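Local coordinates for DUF115 domain-containing protein (PDB 5MU5), which probably glycosylates flagellin as a Maf-type glycosyltransferase and is involved in the formation of bacterial flagella, at residues Ser262-Ser267 with Ala401-Phe406; Ala268-Thr273 with Gly405-Tyr410; Pro274-Gly279 with Asp296-Ile301. One frame throughout, in Å; residues are numbered along the deposited sequence.

Interaction 1: residues Ser262-Ser267 with Ala401-Phe406; sequences SILQHS and ALALGF
The methyl group of Ala403 sits over one face of the His266 imidazole. Its CB lies 3.8 Å from the ring centroid, offset toward the rim, where ND1 and CE1 are the closest ring atoms. This is a CH-pi contact. His266 CG stands beside the backbone N (chi1 -75°), which leaves the ring next to Ala403. NE2 hydrogen-bonds to Ser385 O.

Beside this contact the backbones meet. Ser267 N donates to Ala403 O over 2.8 Å, in a straight bond that runs almost in line with the carbonyl. The same oxygen receives a CA-H...O contact from His266, with CA 3.5 Å away. The last turn of helix 393-404 thus has a carbonyl taken up by the passing chain.

Ser267 CB also rests 3.2 Å from Leu404 O. Its OG turns to another partner, Thr269 O. Water 1 hydrogen-bonds to both Ser267 O and Leu402 O, each 2.8 Å away, and so bridges the two segments.

Toward strand 262-263 the contact is apolar. Leu404 CD2 comes 4.1 Å from Leu264 CG, and the two side chains cross obliquely. Leu264 packs onward against Val365 and Tyr367 of strand 363-367.

The helix closes here in a Schellman motif. Phe406 N bonds to Ala401 O, Gly405 N reaches Leu402 O weakly, and Gly405 has positive phi as the C-prime residue.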
loop_
_atom_site.group_PDB
_atom_site.type_symbol
_atom_site.label_atom_id
_atom_site.label_comp_id
_atom_site.label_asym_id
_atom_site.label_seq_id
_atom_site.Cartn_x
_atom_site.Cartn_y
_atom_site.Cartn_z
ATOM N N SER A 262 27.881 7.578 2.929
ATOM C CA SER A 262 27.984 6.276 2.319
ATOM C C SER A 262 26.588 5.687 2.129
ATOM O O SER A 262 25.601 6.245 2.603
ATOM C CB SER A 262 28.834 5.363 3.174
ATOM O OG SER A 262 30.144 5.867 3.324
ATOM N N ILE A 263 26.533 4.575 1.408
ATOM C CA ILE A 263 25.304 3.931 1.013
ATOM C C ILE A 263 25.309 2.517 1.534
ATOM O O ILE A 263 26.297 1.803 1.363
ATOM C CB ILE A 263 25.206 3.821 -0.516
ATOM C CG1 ILE A 263 25.321 5.194 -1.173
ATOM C CG2 ILE A 263 23.875 3.199 -0.901
ATOM C CD1 ILE A 263 24.291 6.187 -0.669
ATOM N N LEU A 264 24.207 2.106 2.146
ATOM C CA LEU A 264 24.070 0.759 2.678
ATOM C C LEU A 264 23.951 -0.301 1.578
ATOM O O LEU A 264 23.282 -0.106 0.572
ATOM C CB LEU A 264 22.868 0.697 3.599
ATOM C CG LEU A 264 22.667 -0.612 4.361
ATOM C CD1 LEU A 264 21.932 -0.378 5.677
ATOM C CD2 LEU A 264 21.892 -1.620 3.521
ATOM N N GLN A 265 24.581 -1.445 1.820
ATOM C CA GLN A 265 24.634 -2.558 0.865
ATOM C C GLN A 265 24.355 -3.871 1.613
ATOM O O GLN A 265 24.741 -4.013 2.757
ATOM C CB GLN A 265 26.010 -2.567 0.232
ATOM C CG GLN A 265 26.142 -3.361 -1.028
ATOM C CD GLN A 265 27.375 -2.953 -1.825
ATOM O OE1 GLN A 265 27.367 -2.980 -3.051
ATOM N NE2 GLN A 265 28.418 -2.537 -1.138
ATOM N N HIS A 266 23.621 -4.786 0.983
ATOM C CA HIS A 266 23.331 -6.090 1.556
ATOM C C HIS A 266 24.573 -6.922 1.505
ATOM O O HIS A 266 25.311 -6.858 0.552
ATOM C CB HIS A 266 22.217 -6.796 0.795
ATOM C CG HIS A 266 20.863 -6.231 1.076
ATOM N ND1 HIS A 266 19.920 -6.897 1.836
ATOM C CD2 HIS A 266 20.310 -5.041 0.749
ATOM C CE1 HIS A 266 18.833 -6.147 1.937
ATOM N NE2 HIS A 266 19.047 -5.013 1.296
ATOM N N SER A 267 24.807 -7.693 2.550
ATOM C CA SER A 267 25.969 -8.538 2.640
ATOM C C SER A 267 25.586 -9.980 2.351
ATOM O O SER A 267 24.595 -10.470 2.844
ATOM C CB SER A 267 26.560 -8.438 4.042
ATOM O OG SER A 267 27.653 -9.323 4.190
ATOM N N ALA A 401 20.096 -4.477 10.287
ATOM C CA ALA A 401 21.017 -5.420 10.921
ATOM C C ALA A 401 21.129 -6.735 10.149
ATOM O O ALA A 401 22.216 -7.272 9.975
ATOM C CB ALA A 401 20.584 -5.693 12.343
ATOM N N LEU A 402 19.996 -7.240 9.681
ATOM C CA LEU A 402 19.970 -8.488 8.934
ATOM C C LEU A 402 20.612 -8.294 7.570
ATOM O O LEU A 402 21.335 -9.155 7.094
ATOM C CB LEU A 402 18.524 -8.999 8.790
ATOM C CG LEU A 402 17.901 -9.436 10.112
ATOM C CD1 LEU A 402 16.381 -9.488 9.991
ATOM C CD2 LEU A 402 18.471 -10.779 10.564
ATOM N N ALA A 403 20.378 -7.135 6.968
ATOM C CA ALA A 403 20.951 -6.822 5.670
ATOM C C ALA A 403 22.496 -6.768 5.731
ATOM O O ALA A 403 23.182 -7.271 4.830
ATOM C CB ALA A 403 20.376 -5.521 5.163
ATOM N N LEU A 404 23.028 -6.204 6.813
ATOM C CA LEU A 404 24.463 -6.088 7.003
ATOM C C LEU A 404 25.150 -7.407 7.311
ATOM O O LEU A 404 26.344 -7.533 7.124
ATOM C CB LEU A 404 24.759 -5.104 8.118
ATOM C CG LEU A 404 24.324 -3.687 7.783
ATOM C CD1 LEU A 404 24.646 -2.834 8.995
ATOM C CD2 LEU A 404 24.999 -3.156 6.526
ATOM N N GLY A 405 24.396 -8.390 7.760
ATOM C CA GLY A 405 24.934 -9.717 7.953
ATOM C C GLY A 405 24.749 -10.266 9.348
ATOM O O GLY A 405 25.066 -11.416 9.581
ATOM N N PHE A 406 24.258 -9.455 10.275
ATOM C CA PHE A 406 24.038 -9.924 11.630
ATOM C C PHE A 406 22.942 -10.986 11.660
ATOM O O PHE A 406 21.988 -10.922 10.899
ATOM C CB PHE A 406 23.725 -8.754 12.561
ATOM C CG PHE A 406 24.850 -7.755 12.652
ATOM C CD1 PHE A 406 25.974 -8.032 13.416
ATOM C CD2 PHE A 406 24.797 -6.569 11.962
ATOM C CE1 PHE A 406 27.026 -7.138 13.479
ATOM C CE2 PHE A 406 25.834 -5.652 12.042
ATOM C CZ PHE A 406 26.944 -5.929 12.809
HETATM O O HOH W 1 22.540 -10.116 4.721
#

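Interaction 2: residues Ala268-Thr273 with Gly405-Tyr410; sequences ATQLHT and GFRELY
Thr269-Thr273 and Gly405-Glu408 run in roughly the same direction, 41° apart, and come closest where Gln270 CA lies 4.5 Å from Gly405 CA. Leu271 N donates to Gly405 O over 2.9 Å, approaching from above the carbonyl plane. Gln270 CA adds a CA-H...O contact to that oxygen. Gly405, at positive phi, lets its CA lie 3.6 Å from Thr269 O.

Leu271 places CD1 over the centre of the Phe406 ring, 4.0 Å from the centroid, in a CH-pi contact. Thr273 O lies at the edge of the same ring, in its plane, 3.4 Å from Phe406 CD1. Phe406 CG is anti to the carbonyl carbon (chi1 -62°), and this torsion turns one ring face to Leu271 CD1. Val525 of helix 515-528 packs on both Leu271 and Phe406. With an alanine here in place of Phe406, Leu271 CD1 would probably lose the ring face it rests on, and a gap would be likely to open beside Val275 and Val299.

Arg407 bends at chi2 (-69°). Its CG lies 3.8 Å from Gln270 OE1, and the two side chains cross at about a right angle. Arg407 NH1 folds back to Phe406 O at 2.7 Å, which lies in the guanidinium plane, and also bonds to Leu402 O near the helix end.

Water 2 links the backbones further on. It donates to Leu271 O and Thr273 O and accepts from Arg407 N, 2.9 Å away.

The chemistry is therefore mixed. One direct backbone bond and a water bridge join the loop 268-273 to the chain leaving the helix, and the aromatic ring fills the buried side. NH1 satisfies Phe406 O and Leu402 O, and its positive charge would probably suit the negative end of helix 393-404.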
loop_
_atom_site.group_PDB
_atom_site.type_symbol
_atom_site.label_atom_id
_atom_site.label_comp_id
_atom_site.label_asym_id
_atom_site.label_seq_id
_atom_site.Cartn_x
_atom_site.Cartn_y
_atom_site.Cartn_z
ATOM N N ALA A 268 26.396 -10.658 1.554
ATOM C CA ALA A 268 26.180 -12.072 1.261
ATOM C C ALA A 268 26.504 -12.948 2.480
ATOM O O ALA A 268 25.834 -13.952 2.717
ATOM C CB ALA A 268 27.044 -12.490 0.071
ATOM N N THR A 269 27.517 -12.554 3.255
ATOM C CA THR A 269 28.018 -13.372 4.352
ATOM C C THR A 269 27.540 -12.936 5.731
ATOM O O THR A 269 27.136 -11.804 5.934
ATOM C CB THR A 269 29.559 -13.405 4.359
ATOM O OG1 THR A 269 30.060 -12.070 4.407
ATOM C CG2 THR A 269 30.094 -14.112 3.110
ATOM N N GLN A 270 27.646 -13.859 6.671
ATOM C CA GLN A 270 27.149 -13.684 8.015
ATOM C C GLN A 270 28.220 -13.166 8.949
ATOM O O GLN A 270 29.387 -13.478 8.797
ATOM C CB GLN A 270 26.686 -15.018 8.571
ATOM C CG GLN A 270 25.623 -15.722 7.751
ATOM C CD GLN A 270 25.175 -17.021 8.412
ATOM O OE1 GLN A 270 25.238 -17.165 9.646
ATOM N NE2 GLN A 270 24.730 -17.973 7.602
ATOM N N LEU A 271 27.799 -12.394 9.940
ATOM C CA LEU A 271 28.692 -11.890 10.960
ATOM C C LEU A 271 28.263 -12.591 12.229
ATOM O O LEU A 271 27.070 -12.762 12.475
ATOM C CB LEU A 271 28.533 -10.376 11.087
ATOM C CG LEU A 271 28.742 -9.634 9.763
ATOM C CD1 LEU A 271 28.370 -8.167 9.896
ATOM C CD2 LEU A 271 30.180 -9.789 9.279
ATOM N N HIS A 272 29.223 -13.015 13.026
ATOM C CA HIS A 272 28.922 -13.724 14.258
ATOM C C HIS A 272 28.823 -12.856 15.519
ATOM O O HIS A 272 28.379 -13.340 16.534
ATOM C CB HIS A 272 29.918 -14.858 14.461
ATOM C CG HIS A 272 29.805 -15.929 13.421
ATOM N ND1 HIS A 272 30.751 -16.112 12.435
ATOM C CD2 HIS A 272 28.837 -16.849 13.193
ATOM C CE1 HIS A 272 30.375 -17.106 11.647
ATOM N NE2 HIS A 272 29.217 -17.570 12.085
ATOM N N THR A 273 29.222 -11.598 15.473
ATOM C CA THR A 273 29.036 -10.736 16.633
ATOM C C THR A 273 27.533 -10.525 16.828
ATOM O O THR A 273 26.815 -10.249 15.870
ATOM C CB THR A 273 29.691 -9.355 16.449
ATOM O OG1 THR A 273 31.069 -9.527 16.146
ATOM C CG2 THR A 273 29.595 -8.527 17.716
ATOM N N GLY A 405 24.396 -8.390 7.760
ATOM C CA GLY A 405 24.934 -9.717 7.953
ATOM C C GLY A 405 24.749 -10.266 9.348
ATOM O O GLY A 405 25.066 -11.416 9.581
ATOM N N PHE A 406 24.258 -9.455 10.275
ATOM C CA PHE A 406 24.038 -9.924 11.630
ATOM C C PHE A 406 22.942 -10.986 11.660
ATOM O O PHE A 406 21.988 -10.922 10.899
ATOM C CB PHE A 406 23.725 -8.754 12.561
ATOM C CG PHE A 406 24.850 -7.755 12.652
ATOM C CD1 PHE A 406 25.974 -8.032 13.416
ATOM C CD2 PHE A 406 24.797 -6.569 11.962
ATOM C CE1 PHE A 406 27.026 -7.138 13.479
ATOM C CE2 PHE A 406 25.834 -5.652 12.042
ATOM C CZ PHE A 406 26.944 -5.929 12.809
ATOM N N ARG A 407 23.121 -11.982 12.520
ATOM C CA ARG A 407 22.227 -13.114 12.598
ATOM C C ARG A 407 21.753 -13.450 14.009
ATOM O O ARG A 407 20.622 -13.905 14.170
ATOM C CB ARG A 407 22.878 -14.312 11.932
ATOM C CG ARG A 407 23.111 -14.118 10.426
ATOM C CD ARG A 407 21.796 -14.103 9.660
ATOM N NE ARG A 407 21.971 -13.897 8.217
ATOM C CZ ARG A 407 21.976 -12.721 7.603
ATOM N NH1 ARG A 407 21.826 -11.588 8.288
ATOM N NH2 ARG A 407 22.108 -12.668 6.287
ATOM N N GLU A 408 22.587 -13.202 15.013
ATOM C CA GLU A 408 22.211 -13.371 16.386
ATOM C C GLU A 408 21.751 -11.999 16.869
ATOM O O GLU A 408 22.532 -11.063 16.963
ATOM C CB GLU A 408 23.378 -13.901 17.200
ATOM C CG GLU A 408 22.977 -14.400 18.589
ATOM C CD GLU A 408 24.173 -14.845 19.424
ATOM O OE1 GLU A 408 25.163 -15.313 18.834
ATOM O OE2 GLU A 408 24.128 -14.747 20.664
ATOM N N LEU A 409 20.465 -11.882 17.146
ATOM C CA LEU A 409 19.844 -10.601 17.455
ATOM C C LEU A 409 19.191 -10.624 18.804
ATOM O O LEU A 409 18.522 -11.585 19.136
ATOM C CB LEU A 409 18.724 -10.307 16.456
ATOM C CG LEU A 409 19.014 -9.649 15.121
ATOM C CD1 LEU A 409 20.068 -10.387 14.326
ATOM C CD2 LEU A 409 17.723 -9.580 14.327
ATOM N N TYR A 410 19.348 -9.534 19.546
ATOM C CA TYR A 410 18.680 -9.368 20.823
ATOM C C TYR A 410 17.882 -8.086 20.783
ATOM O O TYR A 410 18.418 -7.015 20.482
ATOM C CB TYR A 410 19.686 -9.342 21.957
ATOM C CG TYR A 410 20.409 -10.654 22.098
ATOM C CD1 TYR A 410 21.522 -10.937 21.329
ATOM C CD2 TYR A 410 19.958 -11.630 22.977
ATOM C CE1 TYR A 410 22.170 -12.150 21.439
ATOM C CE2 TYR A 410 20.608 -12.843 23.100
ATOM C CZ TYR A 410 21.708 -13.094 22.325
ATOM O OH TYR A 410 22.365 -14.292 22.445
HETATM O O HOH W 2 25.306 -11.974 14.451
#

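Interaction 3: residues Pro274-Gly279 with Asp296-Ile301; sequences PVFIVG and DRAVII
Val299 O is gripped twice by the neighbouring strand. Phe276 N donates to it over 2.8 Å, and Val275 CA lies 3.3 Å from it in a CA-H...O contact. The two segments are adjacent parallel strands of a beta-alpha-beta crossover: strand 275-278, helix 284-294, strand 299-303. The unit sits in the middle of a largely parallel sheet, consistent with a Rossmann-like domain. The strand axes are 18° apart.

Three more backbone bonds complete the ladder. Val299 N donates to Pro274 O at 2.9 Å. Ile301 N donates to Phe276 O at 2.8 Å, and Val278 N to Ile301 O at 2.9 Å. Donor and acceptor roles pass back and forth between the strands, as parallel pairing requires.

Phe276 and Ile300 share one face of the sheet. Ala298 CB lies over the centre of the Phe276 ring, 3.8 Å from the centroid, as a CH-pi contact. Ile300 CD1 comes obliquely to the same ring, 3.5 Å from Phe276 CD2. Ile291 and Asn294 of helix 284-294 also touch Phe276 on this face, and the Phe412 ring meets it edge-to-face.

Val275, Ile277, Val299 and Ile301 line the other face, which is entirely aliphatic within this pair of strands. Phe406 packs there on Val299, and Leu409 of the next strand packs on Val275 and Ile277. Beside Val299, Val275 has CG1 between its backbone N and carbonyl carbon (chi1 72°), which sends CG2 across the strand gap. That methyl, Val275 CG2, meets Ile301 CD1 at 3.4 Å, tighter than usual van der Waals contact.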
loop_
_atom_site.group_PDB
_atom_site.type_symbol
_atom_site.label_atom_id
_atom_site.label_comp_id
_atom_site.label_asym_id
_atom_site.label_seq_id
_atom_site.Cartn_x
_atom_site.Cartn_y
_atom_site.Cartn_z
ATOM N N PRO A 274 27.051 -10.668 18.063
ATOM C CA PRO A 274 25.633 -10.410 18.244
ATOM C C PRO A 274 25.320 -8.932 18.154
ATOM O O PRO A 274 26.182 -8.102 18.366
ATOM C CB PRO A 274 25.327 -10.942 19.651
ATOM C CG PRO A 274 26.624 -11.220 20.285
ATOM C CD PRO A 274 27.735 -11.037 19.303
ATOM N N VAL A 275 24.079 -8.623 17.841
ATOM C CA VAL A 275 23.628 -7.256 17.783
ATOM C C VAL A 275 22.472 -7.055 18.772
ATOM O O VAL A 275 21.602 -7.920 18.928
ATOM C CB VAL A 275 23.244 -6.859 16.336
ATOM C CG1 VAL A 275 21.955 -7.530 15.906
ATOM C CG2 VAL A 275 23.093 -5.353 16.236
ATOM N N PHE A 276 22.516 -5.920 19.469
ATOM C CA PHE A 276 21.463 -5.498 20.364
ATOM C C PHE A 276 20.689 -4.400 19.681
ATOM O O PHE A 276 21.259 -3.345 19.383
ATOM C CB PHE A 276 21.996 -4.933 21.671
ATOM C CG PHE A 276 22.687 -5.924 22.535
ATOM C CD1 PHE A 276 22.667 -7.294 22.251
ATOM C CD2 PHE A 276 23.328 -5.489 23.661
ATOM C CE1 PHE A 276 23.289 -8.182 23.082
ATOM C CE2 PHE A 276 23.958 -6.383 24.495
ATOM C CZ PHE A 276 23.944 -7.722 24.209
ATOM N N ILE A 277 19.411 -4.667 19.418
ATOM C CA ILE A 277 18.516 -3.708 18.780
ATOM C C ILE A 277 17.686 -3.117 19.883
ATOM O O ILE A 277 16.997 -3.837 20.584
ATOM C CB ILE A 277 17.654 -4.393 17.722
ATOM C CG1 ILE A 277 18.556 -4.790 16.553
ATOM C CG2 ILE A 277 16.563 -3.456 17.231
ATOM C CD1 ILE A 277 18.033 -5.920 15.719
ATOM N N VAL A 278 17.775 -1.807 20.041
ATOM C CA VAL A 278 17.196 -1.145 21.180
ATOM C C VAL A 278 16.144 -0.158 20.739
ATOM O O VAL A 278 16.448 0.797 20.049
ATOM C CB VAL A 278 18.264 -0.371 21.983
ATOM C CG1 VAL A 278 17.670 0.166 23.261
ATOM C CG2 VAL A 278 19.442 -1.274 22.317
ATOM N N GLY A 279 14.905 -0.401 21.161
ATOM C CA GLY A 279 13.801 0.521 20.921
ATOM C C GLY A 279 13.537 1.404 22.124
ATOM O O GLY A 279 14.250 1.350 23.144
ATOM N N ASP A 296 30.785 -3.968 25.099
ATOM C CA ASP A 296 32.128 -4.174 24.560
ATOM C C ASP A 296 32.227 -5.321 23.521
ATOM O O ASP A 296 33.141 -5.305 22.674
ATOM C CB ASP A 296 33.155 -4.347 25.689
ATOM C CG ASP A 296 32.887 -5.566 26.546
ATOM O OD1 ASP A 296 31.723 -6.045 26.594
ATOM O OD2 ASP A 296 33.844 -6.047 27.196
ATOM N N ARG A 297 31.292 -6.276 23.568
ATOM C CA ARG A 297 31.287 -7.415 22.655
ATOM C C ARG A 297 29.973 -7.650 21.881
ATOM O O ARG A 297 29.731 -8.739 21.346
ATOM C CB ARG A 297 31.699 -8.682 23.384
ATOM C CG ARG A 297 30.741 -9.149 24.462
ATOM C CD ARG A 297 31.386 -10.277 25.249
ATOM N NE ARG A 297 30.755 -10.477 26.546
ATOM C CZ ARG A 297 30.918 -9.678 27.600
ATOM N NH1 ARG A 297 31.693 -8.593 27.521
ATOM N NH2 ARG A 297 30.287 -9.954 28.740
ATOM N N ALA A 298 29.145 -6.622 21.788
ATOM C CA ALA A 298 27.951 -6.676 20.954
ATOM C C ALA A 298 27.794 -5.366 20.211
ATOM O O ALA A 298 28.210 -4.319 20.695
ATOM C CB ALA A 298 26.720 -6.946 21.793
ATOM N N VAL A 299 27.162 -5.408 19.045
ATOM C CA VAL A 299 26.940 -4.181 18.295
ATOM C C VAL A 299 25.647 -3.575 18.803
ATOM O O VAL A 299 24.656 -4.276 18.871
ATOM C CB VAL A 299 26.889 -4.481 16.792
ATOM C CG1 VAL A 299 26.409 -3.269 16.000
ATOM C CG2 VAL A 299 28.276 -4.941 16.353
ATOM N N ILE A 300 25.670 -2.301 19.198
ATOM C CA ILE A 300 24.473 -1.631 19.699
ATOM C C ILE A 300 23.823 -0.829 18.578
ATOM O O ILE A 300 24.432 0.093 18.039
ATOM C CB ILE A 300 24.774 -0.652 20.839
ATOM C CG1 ILE A 300 25.580 -1.308 21.958
ATOM C CG2 ILE A 300 23.479 -0.063 21.382
ATOM C CD1 ILE A 300 24.973 -2.553 22.552
ATOM N N ILE A 301 22.604 -1.209 18.216
ATOM C CA ILE A 301 21.826 -0.491 17.229
ATOM C C ILE A 301 20.718 0.236 17.991
ATOM O O ILE A 301 19.825 -0.388 18.583
ATOM C CB ILE A 301 21.266 -1.434 16.160
ATOM C CG1 ILE A 301 22.428 -2.019 15.370
ATOM C CG2 ILE A 301 20.319 -0.692 15.224
ATOM C CD1 ILE A 301 22.029 -2.855 14.188
#

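How the interactions relate
Interaction 3 is the buried one. It pairs two central strands by a regular ladder of backbone bonds, with almost wholly apolar side chains. Interactions 1 and 2 are only partly buried and lie where loops meet the end of helix 393-404 and the start of strand 408-412. Each has a single direct backbone bond, helped by a water, and mixes polar groups with apolar packing. They share Gly405 and Phe406. Strand 408-412 then bonds to strand 275-278, through Tyr410 with Val275 and Ile277, which ties interaction 2 to interaction 3. Ala401 of the helix and Phe406 just after it pack on Val275, so both lie against the sheet.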